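Uncharacterized protein (Bacteroides uniformis, PDB 4K61) is of unknown function but belongs to the putative beta-lactamase-inhibitor-like, PepSY-like family. Local coordinates at residues A10-M15 with A33-N38; A23-H26 with Y31-D34; K43-G48 with M54-W59; W88-F91 with Q95-V98. One frame throughout, in Å; residues are numbered along the deposited sequence.

Contact 1: residues A10-M15 with A33-N38; sequences AALKKM and ADFLMN
L12 reaches down from helix 6-15 and brings one methyl group to A33 and the other to F35 of strand 30-37. Each branch has its own partner. CD2 of L12 meets CB of A33 at 3.5 Å. CD1 of L12 lies 3.6 Å from CE1 of F35 and is almost as close to CZ of that ring, which it approaches obliquely. CB of L12 already points at the strand. A chi1 of 179° puts CG beside the carbonyl carbon, and the two methyls then fork between A33 and F35. The side chains of L12 and F35 come from opposite sides and overlap near their ends. A33 and F35 are two apart on the strand and both point toward the helix, while D34 between them points away. No hydrogen bond joins the two segments, and the contact is wholly apolar. The backbones stay well apart, with the CA atoms of L12 and A33 7.9 Å from each other. All three touching residues are buried. V22, W24 and F46 also pack on L12, and Y16 meets the ring of F35, so the leucine is one part of a larger apolar layer. This is helix-on-sheet packing of an alpha+beta fold, in which the N-terminal helix 6-15 lies against one face of an antiparallel sheet.

Contact 2: residues A23-H26 with Y31-D34; sequences AWSH and YVAD
W24 and A33 face each other as a non-hydrogen-bonded pair, and the methyl of A33 sits over one face of the indole. CB of A33 is 3.8 Å from the centroid of the six-membered ring of W24, a CH-pi contact set toward the rim of the ring. CZ3 of W24 also reaches CB of Y31 at 4.1 Å. CG of W24 is anti to the carbonyl carbon (chi1 -69°), and this swings the indole across to the neighbouring strand. On the same side of the sheet, H26 and Y31 run alongside each other in the same direction. The edge of Y31 is turned to the face of H26 in a T-shaped pair, with ring centroids 5.3 Å apart and planes at 83°. NE2 of H26 is held by the backbone O of W3, and the W3 ring meets H26 as well.

On the other side, OG of S25 lies 3.6 Å from CB of V32. Four backbone bonds set this register. A23 and D34 exchange two, the straighter from A23 N to D34 O at 2.8 Å. S25 and V32 exchange two more, with V32 N to S25 O also 2.8 Å. Farther out, V8 and Q9 of helix 6-15 pack on W24. The two segments form an antiparallel beta hairpin, whose strand 23-27 is an outermost strand of the sheet within this chain.

Contact 3: residues K43-G48 with M54-W59; sequences KVWFDG and MQQTDW
The W45 indole carries the methyl of the selenomethionine M54 over one face and meets the Q56 side chain obliquely. On its other face packs V32 of the neighbouring strand 30-37, with CG2 near NE1 of W45. The two strands, 40-46 and 52-58, form a beta hairpin in the antiparallel sheet, and W45, M54 and Q56 share one side of it. CE of M54 lies over the centre of the six-membered ring of W45, 3.4 Å from its centroid. This is a close CH-pi contact. SE of M54 also stands above that face, at a distance, which makes the pair a Met-aromatic contact. The M54 chain runs beside the indole and bends at its last torsion (chi3 66°), which folds the methyl down onto the ring. CD of Q56 approaches CH2 of W45 at 3.4 Å, with amide and ring planes 46° apart. Both polar ends are tied outside the hairpin: NE1 of W45 to D27, and NE2 of Q56 to the backbone O of L134. These bonds help to fix how the indole and the amide are turned.

On the opposite side, CG2 of V44 touches OE1 of Q55 at 3.6 Å. Y16 and Q90 hold the two ends of that amide. The backbones join through K43 and Q56, a hydrogen-bonded pair. Its bonds are K43 N to Q56 O at 2.9 Å and Q56 N to K43 O at 2.8 Å. Farther along, W45 N points almost straight at M54 O, 2.8 Å away, with an N-H...O angle of 177°.

Contact 4: residues W88-F91 with Q95-V98; sequences WVQF and QSIV
OG of S96 is gripped by two waters that link it to Q90 and F91. One water lies 2.8 Å from OG of S96 and accepts the backbone N-H of F91. The other lies 2.7 Å from OG of S96 and takes a weak bond from NE2 of Q90. OE1 of Q90 is bonded to Q55 of the next strand. CB of S96 lies over one face of the W88 indole. It sits 3.7 Å from the centroid of the six-membered ring of W88, a CH-pi contact offset toward the rim. With chi1 at -179° the W88 indole swings out beside the carbonyl carbon and over the partner strand. V98 CG2 meets the same ring at its edge, 3.7 Å from CZ3 of W88.

Two backbone bonds join V89 and I97. V89 N reaches I97 O at 2.8 Å, and I97 N reaches V89 O at 2.9 Å. The F91 ring offers its edge to the partner segment: Q95 O lies in the ring plane, and CD1 of I97 is 4.0 Å from CE2 of F91. F139 of helix 136-139 packs on V89, F91 and I97, while W59 stacks on W88. These features belong to an antiparallel beta hairpin near its connecting loop, where strands 82-90 and 97-103 are neighbours in the sheet.

All four contacts belong to one antiparallel sheet. Contacts 1 and 2 share A33 and D34 and touch where L12 CD2 meets W24 CZ2 at 3.7 Å. Contact 3 is next along the sheet, its centre about 9 Å from the centres of both. D34 OD1 bridges to K43 NZ at 3.0 Å, and Y31 O probably accepts a hydrogen bond from F46 N at 2.8 Å. Contact 4 follows, its centre about 10 Å from that of contact 3. Q55 O and Q90 N, 2.8 Å apart, probably join them by a hydrogen bond. Contacts 2 and 4 do not touch; their centres are about 19 Å apart.

Contact 1: residues A10-M15 with A33-N38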
loop_
_atom_site.group_PDB
_atom_site.type_symbol
_atom_site.label_atom_id
_atom_site.label_comp_id
_atom_site.label_asym_id
_atom_site.label_seq_id
_atom_site.Cartn_x
_atom_site.Cartn_y
_atom_site.Cartn_z
ATOM N N ALA A 10 -3.453 21.134 -1.253
ATOM C CA ALA A 10 -3.893 21.541 -2.609
ATOM C C ALA A 10 -3.517 20.496 -3.661
ATOM O O ALA A 10 -4.299 20.216 -4.597
ATOM C CB ALA A 10 -3.309 22.892 -2.987
ATOM N N ALA A 11 -2.356 19.890 -3.503
ATOM C CA ALA A 11 -1.924 18.841 -4.452
ATOM C C ALA A 11 -2.832 17.620 -4.412
ATOM O O ALA A 11 -3.134 17.053 -5.456
ATOM C CB ALA A 11 -0.501 18.415 -4.195
ATOM N N LEU A 12 -3.311 17.239 -3.211
ATOM C CA LEU A 12 -4.254 16.132 -3.081
ATOM C C LEU A 12 -5.606 16.492 -3.727
ATOM O O LEU A 12 -6.167 15.686 -4.486
ATOM C CB LEU A 12 -4.509 15.773 -1.611
ATOM C CG LEU A 12 -5.524 14.632 -1.373
ATOM C CD1 LEU A 12 -5.011 13.315 -1.954
ATOM C CD2 LEU A 12 -5.823 14.488 0.106
ATOM N N LYS A 13 -6.086 17.704 -3.473
ATOM C CA LYS A 13 -7.367 18.169 -4.001
ATOM C C LYS A 13 -7.323 18.215 -5.537
ATOM O O LYS A 13 -8.293 17.882 -6.213
ATOM C CB LYS A 13 -7.724 19.525 -3.398
ATOM C CG LYS A 13 -9.164 19.953 -3.600
ATOM C CD LYS A 13 -9.590 20.954 -2.539
ATOM C CE LYS A 13 -11.069 21.207 -2.525
ATOM N NZ LYS A 13 -11.423 22.259 -3.511
ATOM N N LYS A 14 -6.179 18.567 -6.094
ATOM C CA LYS A 14 -6.001 18.492 -7.542
ATOM C C LYS A 14 -6.102 17.066 -8.121
ATOM O O LYS A 14 -6.739 16.861 -9.164
ATOM C CB LYS A 14 -4.662 19.135 -7.899
ATOM C CG LYS A 14 -4.348 19.233 -9.379
ATOM C CD LYS A 14 -3.126 20.125 -9.570
ATOM C CE LYS A 14 -2.385 19.814 -10.856
ATOM N NZ LYS A 14 -3.139 20.323 -12.034
HETATM N N MSE A 15 -5.482 16.083 -7.466
HETATM C CA MSE A 15 -5.540 14.672 -7.905
HETATM C C MSE A 15 -6.941 14.133 -7.729
HETATM O O MSE A 15 -7.419 13.375 -8.527
HETATM C CB MSE A 15 -4.587 13.790 -7.072
HETATM C CG MSE A 15 -3.123 13.921 -7.450
HETATM SE SE MSE A 15 -2.115 12.942 -6.039
HETATM C CE MSE A 15 -2.323 11.142 -6.729
ATOM N N ALA A 33 -1.920 11.277 3.190
ATOM C CA ALA A 33 -3.353 11.480 3.183
ATOM C C ALA A 33 -4.052 10.159 3.151
ATOM O O ALA A 33 -3.735 9.305 2.328
ATOM C CB ALA A 33 -3.783 12.306 1.981
ATOM N N ASP A 34 -4.996 9.983 4.074
ATOM C CA ASP A 34 -5.811 8.796 4.134
ATOM C C ASP A 34 -7.256 9.217 3.958
ATOM O O ASP A 34 -7.781 10.076 4.671
ATOM C CB ASP A 34 -5.661 8.053 5.461
ATOM C CG ASP A 34 -6.486 6.819 5.484
ATOM O OD1 ASP A 34 -6.183 5.902 4.677
ATOM O OD2 ASP A 34 -7.461 6.768 6.239
ATOM N N PHE A 35 -7.900 8.571 3.009
ATOM C CA PHE A 35 -9.239 8.957 2.619
ATOM C C PHE A 35 -9.888 7.837 1.853
ATOM O O PHE A 35 -9.234 6.925 1.355
ATOM C CB PHE A 35 -9.230 10.246 1.767
ATOM C CG PHE A 35 -8.368 10.161 0.537
ATOM C CD1 PHE A 35 -7.021 10.358 0.626
ATOM C CD2 PHE A 35 -8.899 9.847 -0.688
ATOM C CE1 PHE A 35 -6.219 10.272 -0.504
ATOM C CE2 PHE A 35 -8.114 9.771 -1.833
ATOM C CZ PHE A 35 -6.766 9.978 -1.738
ATOM N N LEU A 36 -11.197 7.922 1.762
ATOM C CA LEU A 36 -11.962 6.978 0.991
ATOM C C LEU A 36 -12.128 7.392 -0.461
ATOM O O LEU A 36 -12.426 8.545 -0.742
ATOM C CB LEU A 36 -13.334 6.887 1.664
ATOM C CG LEU A 36 -13.826 5.527 2.073
ATOM C CD1 LEU A 36 -12.706 4.763 2.772
ATOM C CD2 LEU A 36 -15.038 5.741 2.960
HETATM N N MSE A 37 -11.947 6.453 -1.389
HETATM C CA MSE A 37 -12.218 6.668 -2.809
HETATM C C MSE A 37 -13.065 5.522 -3.295
HETATM O O MSE A 37 -12.613 4.369 -3.385
HETATM C CB MSE A 37 -10.846 6.876 -3.476
HETATM C CG MSE A 37 -10.873 7.443 -4.858
HETATM SE SE MSE A 37 -11.976 9.067 -4.984
HETATM C CE MSE A 37 -10.969 10.183 -3.852
ATOM N N ASN A 38 -14.320 5.795 -3.640
ATOM C CA ASN A 38 -15.238 4.760 -4.085
ATOM C C ASN A 38 -15.317 3.582 -3.146
ATOM O O ASN A 38 -15.421 2.442 -3.573
ATOM C CB ASN A 38 -14.855 4.249 -5.483
ATOM C CG ASN A 38 -15.698 4.856 -6.574
ATOM O OD1 ASN A 38 -16.487 5.764 -6.336
ATOM N ND2 ASN A 38 -15.560 4.322 -7.770
#

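Contact 2: residues A23-H26 with Y31-D34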
loop_
_atom_site.group_PDB
_atom_site.type_symbol
_atom_site.label_atom_id
_atom_site.label_comp_id
_atom_site.label_asym_id
_atom_site.label_seq_id
_atom_site.Cartn_x
_atom_site.Cartn_y
_atom_site.Cartn_z
ATOM N N ALA A 23 -7.703 12.232 6.503
ATOM C CA ALA A 23 -6.864 12.227 7.694
ATOM C C ALA A 23 -5.400 12.302 7.289
ATOM O O ALA A 23 -4.919 11.466 6.532
ATOM C CB ALA A 23 -7.105 10.960 8.504
ATOM N N TRP A 24 -4.677 13.273 7.837
ATOM C CA TRP A 24 -3.250 13.471 7.532
ATOM C C TRP A 24 -2.331 12.917 8.623
ATOM O O TRP A 24 -2.590 13.064 9.830
ATOM C CB TRP A 24 -2.938 14.964 7.349
ATOM C CG TRP A 24 -3.539 15.557 6.117
ATOM C CD1 TRP A 24 -4.698 16.247 6.035
ATOM C CD2 TRP A 24 -2.984 15.529 4.787
ATOM N NE1 TRP A 24 -4.927 16.634 4.722
ATOM C CE2 TRP A 24 -3.892 16.196 3.941
ATOM C CE3 TRP A 24 -1.839 14.957 4.224
ATOM C CZ2 TRP A 24 -3.673 16.332 2.560
ATOM C CZ3 TRP A 24 -1.613 15.107 2.852
ATOM C CH2 TRP A 24 -2.525 15.799 2.044
ATOM N N SER A 25 -1.241 12.303 8.193
ATOM C CA SER A 25 -0.208 11.826 9.095
ATOM C C SER A 25 1.163 12.046 8.460
ATOM O O SER A 25 1.258 12.541 7.334
ATOM C CB SER A 25 -0.418 10.343 9.450
ATOM O OG SER A 25 -0.290 9.536 8.314
ATOM N N HIS A 26 2.200 11.772 9.249
ATOM C CA HIS A 26 3.591 11.932 8.836
ATOM C C HIS A 26 4.228 10.541 8.801
ATOM O O HIS A 26 3.934 9.709 9.657
ATOM C CB HIS A 26 4.314 12.806 9.858
ATOM C CG HIS A 26 3.940 14.254 9.808
ATOM N ND1 HIS A 26 4.799 15.229 10.261
ATOM C CD2 HIS A 26 2.837 14.906 9.355
ATOM C CE1 HIS A 26 4.236 16.415 10.117
ATOM N NE2 HIS A 26 3.041 16.248 9.579
ATOM N N TYR A 31 4.191 13.360 3.895
ATOM C CA TYR A 31 2.845 13.572 4.393
ATOM C C TYR A 31 1.998 12.490 3.793
ATOM O O TYR A 31 2.079 12.223 2.590
ATOM C CB TYR A 31 2.316 14.917 3.925
ATOM C CG TYR A 31 3.158 16.055 4.380
ATOM C CD1 TYR A 31 3.003 16.612 5.662
ATOM C CD2 TYR A 31 4.148 16.571 3.567
ATOM C CE1 TYR A 31 3.799 17.627 6.088
ATOM C CE2 TYR A 31 4.949 17.587 3.996
ATOM C CZ TYR A 31 4.770 18.122 5.254
ATOM O OH TYR A 31 5.555 19.144 5.682
ATOM N N VAL A 32 1.129 11.906 4.610
ATOM C CA VAL A 32 0.259 10.853 4.112
ATOM C C VAL A 32 -1.177 11.270 4.310
ATOM O O VAL A 32 -1.602 11.595 5.432
ATOM C CB VAL A 32 0.524 9.511 4.829
ATOM C CG1 VAL A 32 -0.417 8.429 4.284
ATOM C CG2 VAL A 32 1.995 9.118 4.693
ATOM N N ALA A 33 -1.920 11.277 3.190
ATOM C CA ALA A 33 -3.353 11.480 3.183
ATOM C C ALA A 33 -4.052 10.159 3.151
ATOM O O ALA A 33 -3.735 9.305 2.328
ATOM C CB ALA A 33 -3.783 12.306 1.981
ATOM N N ASP A 34 -4.996 9.983 4.074
ATOM C CA ASP A 34 -5.811 8.796 4.134
ATOM C C ASP A 34 -7.256 9.217 3.958
ATOM O O ASP A 34 -7.781 10.076 4.671
ATOM C CB ASP A 34 -5.661 8.053 5.461
ATOM C CG ASP A 34 -6.486 6.819 5.484
ATOM O OD1 ASP A 34 -6.183 5.902 4.677
ATOM O OD2 ASP A 34 -7.461 6.768 6.239
#

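Contact 3: residues K43-G48 with M54-W59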
loop_
_atom_site.group_PDB
_atom_site.type_symbol
_atom_site.label_atom_id
_atom_site.label_comp_id
_atom_site.label_asym_id
_atom_site.label_seq_id
_atom_site.Cartn_x
_atom_site.Cartn_y
_atom_site.Cartn_z
ATOM N N LYS A 43 -4.415 5.804 0.259
ATOM C CA LYS A 43 -3.396 6.586 0.889
ATOM C C LYS A 43 -2.473 7.118 -0.170
ATOM O O LYS A 43 -2.125 6.430 -1.137
ATOM C CB LYS A 43 -2.592 5.782 1.927
ATOM C CG LYS A 43 -3.341 5.517 3.219
ATOM C CD LYS A 43 -2.513 4.650 4.159
ATOM C CE LYS A 43 -3.180 4.486 5.502
ATOM N NZ LYS A 43 -4.356 3.593 5.387
ATOM N N VAL A 44 -2.107 8.378 -0.017
ATOM C CA VAL A 44 -1.211 9.001 -0.968
ATOM C C VAL A 44 -0.103 9.699 -0.177
ATOM O O VAL A 44 -0.367 10.414 0.802
ATOM C CB VAL A 44 -1.909 10.040 -1.863
ATOM C CG1 VAL A 44 -0.935 10.622 -2.855
ATOM C CG2 VAL A 44 -3.056 9.430 -2.645
ATOM N N TRP A 45 1.126 9.424 -0.589
ATOM C CA TRP A 45 2.329 9.965 0.050
ATOM C C TRP A 45 2.793 11.160 -0.750
ATOM O O TRP A 45 2.943 11.044 -1.986
ATOM C CB TRP A 45 3.472 8.927 0.067
ATOM C CG TRP A 45 3.397 7.913 1.191
ATOM C CD1 TRP A 45 4.208 7.836 2.283
ATOM C CD2 TRP A 45 2.460 6.834 1.317
ATOM N NE1 TRP A 45 3.828 6.801 3.094
ATOM C CE2 TRP A 45 2.767 6.155 2.510
ATOM C CE3 TRP A 45 1.390 6.366 0.528
ATOM C CZ2 TRP A 45 2.046 5.061 2.946
ATOM C CZ3 TRP A 45 0.691 5.252 0.961
ATOM C CH2 TRP A 45 1.006 4.630 2.160
ATOM N N PHE A 46 3.064 12.284 -0.046
ATOM C CA PHE A 46 3.592 13.475 -0.695
ATOM C C PHE A 46 4.922 13.841 -0.084
ATOM O O PHE A 46 5.083 13.798 1.156
ATOM C CB PHE A 46 2.650 14.669 -0.511
ATOM C CG PHE A 46 1.337 14.501 -1.176
ATOM C CD1 PHE A 46 0.306 13.871 -0.505
ATOM C CD2 PHE A 46 1.124 14.936 -2.487
ATOM C CE1 PHE A 46 -0.918 13.679 -1.106
ATOM C CE2 PHE A 46 -0.123 14.734 -3.099
ATOM C CZ PHE A 46 -1.133 14.123 -2.402
ATOM N N ASP A 47 5.869 14.243 -0.937
ATOM C CA ASP A 47 7.109 14.798 -0.414
ATOM C C ASP A 47 6.965 16.276 0.007
ATOM O O ASP A 47 5.909 16.870 -0.135
ATOM C CB ASP A 47 8.290 14.564 -1.394
ATOM C CG ASP A 47 8.139 15.302 -2.731
ATOM O OD1 ASP A 47 7.445 16.357 -2.809
ATOM O OD2 ASP A 47 8.781 14.795 -3.700
ATOM N N GLY A 48 8.049 16.886 0.460
ATOM C CA GLY A 48 8.040 18.308 0.850
ATOM C C GLY A 48 7.717 19.299 -0.259
ATOM O O GLY A 48 7.371 20.452 0.018
HETATM N N MSE A 54 3.855 7.906 -3.873
HETATM C CA MSE A 54 3.256 6.569 -3.771
HETATM C C MSE A 54 1.782 6.749 -3.526
HETATM O O MSE A 54 1.353 7.712 -2.855
HETATM C CB MSE A 54 3.911 5.779 -2.621
HETATM C CG MSE A 54 3.261 4.392 -2.461
HETATM SE SE MSE A 54 4.489 3.236 -1.429
HETATM C CE MSE A 54 4.421 4.217 0.304
ATOM N N GLN A 55 0.996 5.791 -4.013
ATOM C CA GLN A 55 -0.392 5.658 -3.641
ATOM C C GLN A 55 -0.682 4.194 -3.350
ATOM O O GLN A 55 -0.151 3.318 -4.010
ATOM C CB GLN A 55 -1.296 6.110 -4.772
ATOM C CG GLN A 55 -2.787 5.841 -4.533
ATOM C CD GLN A 55 -3.616 6.433 -5.650
ATOM O OE1 GLN A 55 -3.932 7.622 -5.642
ATOM N NE2 GLN A 55 -3.944 5.617 -6.632
ATOM N N GLN A 56 -1.497 3.962 -2.344
ATOM C CA GLN A 56 -1.924 2.632 -2.001
ATOM C C GLN A 56 -3.425 2.571 -1.956
ATOM O O GLN A 56 -4.095 3.409 -1.353
ATOM C CB GLN A 56 -1.334 2.201 -0.671
ATOM C CG GLN A 56 0.176 2.010 -0.729
ATOM C CD GLN A 56 0.773 1.610 0.598
ATOM O OE1 GLN A 56 0.080 1.354 1.583
ATOM N NE2 GLN A 56 2.094 1.566 0.637
ATOM N N THR A 57 -3.960 1.523 -2.576
ATOM C CA THR A 57 -5.385 1.223 -2.453
ATOM C C THR A 57 -5.542 -0.093 -1.701
ATOM O O THR A 57 -4.931 -1.115 -2.035
ATOM C CB THR A 57 -5.998 1.087 -3.853
ATOM O OG1 THR A 57 -5.780 2.303 -4.572
ATOM C CG2 THR A 57 -7.470 0.795 -3.801
ATOM N N ASP A 58 -6.324 -0.037 -0.634
ATOM C CA ASP A 58 -6.529 -1.179 0.236
ATOM C C ASP A 58 -7.623 -2.010 -0.358
ATOM O O ASP A 58 -8.796 -1.750 -0.189
ATOM C CB ASP A 58 -6.888 -0.721 1.643
ATOM C CG ASP A 58 -6.972 -1.867 2.631
ATOM O OD1 ASP A 58 -6.841 -3.030 2.221
ATOM O OD2 ASP A 58 -7.175 -1.598 3.836
ATOM N N TRP A 59 -7.204 -3.032 -1.080
ATOM C CA TRP A 59 -8.120 -3.922 -1.742
ATOM C C TRP A 59 -8.802 -4.879 -0.780
ATOM O O TRP A 59 -9.888 -5.357 -1.057
ATOM C CB TRP A 59 -7.373 -4.714 -2.811
ATOM C CG TRP A 59 -7.281 -4.057 -4.167
ATOM C CD1 TRP A 59 -8.108 -3.090 -4.698
ATOM C CD2 TRP A 59 -6.392 -4.416 -5.212
ATOM N NE1 TRP A 59 -7.718 -2.783 -5.982
ATOM C CE2 TRP A 59 -6.692 -3.602 -6.333
ATOM C CE3 TRP A 59 -5.383 -5.371 -5.327
ATOM C CZ2 TRP A 59 -5.989 -3.694 -7.538
ATOM C CZ3 TRP A 59 -4.672 -5.438 -6.481
ATOM C CH2 TRP A 59 -4.985 -4.617 -7.598
#

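Contact 4: residues W88-F91 with Q95-V98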
loop_
_atom_site.group_PDB
_atom_site.type_symbol
_atom_site.label_atom_id
_atom_site.label_comp_id
_atom_site.label_asym_id
_atom_site.label_seq_id
_atom_site.Cartn_x
_atom_site.Cartn_y
_atom_site.Cartn_z
ATOM N N TRP A 88 -2.833 -2.550 -3.435
ATOM C CA TRP A 88 -2.346 -2.131 -4.734
ATOM C C TRP A 88 -1.507 -0.884 -4.613
ATOM O O TRP A 88 -1.989 0.167 -4.198
ATOM C CB TRP A 88 -3.554 -1.880 -5.652
ATOM C CG TRP A 88 -3.318 -1.467 -7.051
ATOM C CD1 TRP A 88 -3.855 -0.376 -7.686
ATOM C CD2 TRP A 88 -2.568 -2.172 -8.038
ATOM N NE1 TRP A 88 -3.478 -0.346 -9.000
ATOM C CE2 TRP A 88 -2.679 -1.432 -9.252
ATOM C CE3 TRP A 88 -1.815 -3.355 -8.022
ATOM C CZ2 TRP A 88 -2.076 -1.838 -10.423
ATOM C CZ3 TRP A 88 -1.184 -3.748 -9.215
ATOM C CH2 TRP A 88 -1.345 -2.996 -10.395
ATOM N N VAL A 89 -0.227 -1.025 -4.912
ATOM C CA VAL A 89 0.748 0.030 -4.708
ATOM C C VAL A 89 1.144 0.605 -6.066
ATOM O O VAL A 89 1.671 -0.106 -6.957
ATOM C CB VAL A 89 2.003 -0.513 -4.008
ATOM C CG1 VAL A 89 2.956 0.626 -3.696
ATOM C CG2 VAL A 89 1.655 -1.289 -2.757
ATOM N N GLN A 90 0.957 1.911 -6.202
ATOM C CA GLN A 90 1.268 2.617 -7.440
ATOM C C GLN A 90 2.230 3.780 -7.184
ATOM O O GLN A 90 2.336 4.324 -6.051
ATOM C CB GLN A 90 -0.024 3.150 -8.059
ATOM C CG GLN A 90 -1.044 2.078 -8.449
ATOM C CD GLN A 90 -2.347 2.702 -8.938
ATOM O OE1 GLN A 90 -3.218 3.046 -8.148
ATOM N NE2 GLN A 90 -2.448 2.898 -10.229
ATOM N N PHE A 91 2.936 4.121 -8.242
ATOM C CA PHE A 91 4.033 5.104 -8.221
ATOM C C PHE A 91 3.982 5.932 -9.487
ATOM O O PHE A 91 3.512 5.462 -10.527
ATOM C CB PHE A 91 5.392 4.414 -8.209
ATOM C CG PHE A 91 5.577 3.401 -7.141
ATOM C CD1 PHE A 91 5.886 3.775 -5.849
ATOM C CD2 PHE A 91 5.479 2.047 -7.441
ATOM C CE1 PHE A 91 6.084 2.832 -4.870
ATOM C CE2 PHE A 91 5.678 1.103 -6.474
ATOM C CZ PHE A 91 5.972 1.479 -5.182
ATOM N N GLN A 95 6.822 0.601 -11.880
ATOM C CA GLN A 95 5.752 -0.410 -12.032
ATOM C C GLN A 95 4.974 -0.596 -10.739
ATOM O O GLN A 95 5.518 -0.541 -9.622
ATOM C CB GLN A 95 6.308 -1.785 -12.476
ATOM C CG GLN A 95 5.230 -2.804 -12.862
ATOM C CD GLN A 95 5.810 -4.033 -13.547
ATOM O OE1 GLN A 95 5.528 -4.299 -14.696
ATOM N NE2 GLN A 95 6.625 -4.792 -12.825
ATOM N N SER A 96 3.683 -0.853 -10.890
ATOM C CA SER A 96 2.837 -1.118 -9.723
ATOM C C SER A 96 3.175 -2.478 -9.075
ATOM O O SER A 96 3.772 -3.370 -9.678
ATOM C CB SER A 96 1.365 -1.099 -10.113
ATOM O OG SER A 96 1.014 0.194 -10.576
ATOM N N ILE A 97 2.753 -2.617 -7.836
ATOM C CA ILE A 97 3.030 -3.804 -7.018
ATOM C C ILE A 97 1.763 -4.227 -6.315
ATOM O O ILE A 97 1.028 -3.366 -5.799
ATOM C CB ILE A 97 4.123 -3.491 -5.969
ATOM C CG1 ILE A 97 5.465 -3.250 -6.653
ATOM C CG2 ILE A 97 4.226 -4.610 -4.932
ATOM C CD1 ILE A 97 6.504 -2.688 -5.689
ATOM N N VAL A 98 1.494 -5.544 -6.257
ATOM C CA VAL A 98 0.494 -6.074 -5.334
ATOM C C VAL A 98 1.223 -6.550 -4.067
ATOM O O VAL A 98 2.057 -7.457 -4.139
ATOM C CB VAL A 98 -0.314 -7.257 -5.894
ATOM C CG1 VAL A 98 -1.412 -7.672 -4.930
ATOM C CG2 VAL A 98 -0.923 -6.913 -7.238
HETATM O O HOH W 1 -0.744 1.050 -12.445
HETATM O O HOH W 2 2.801 2.403 -10.556
#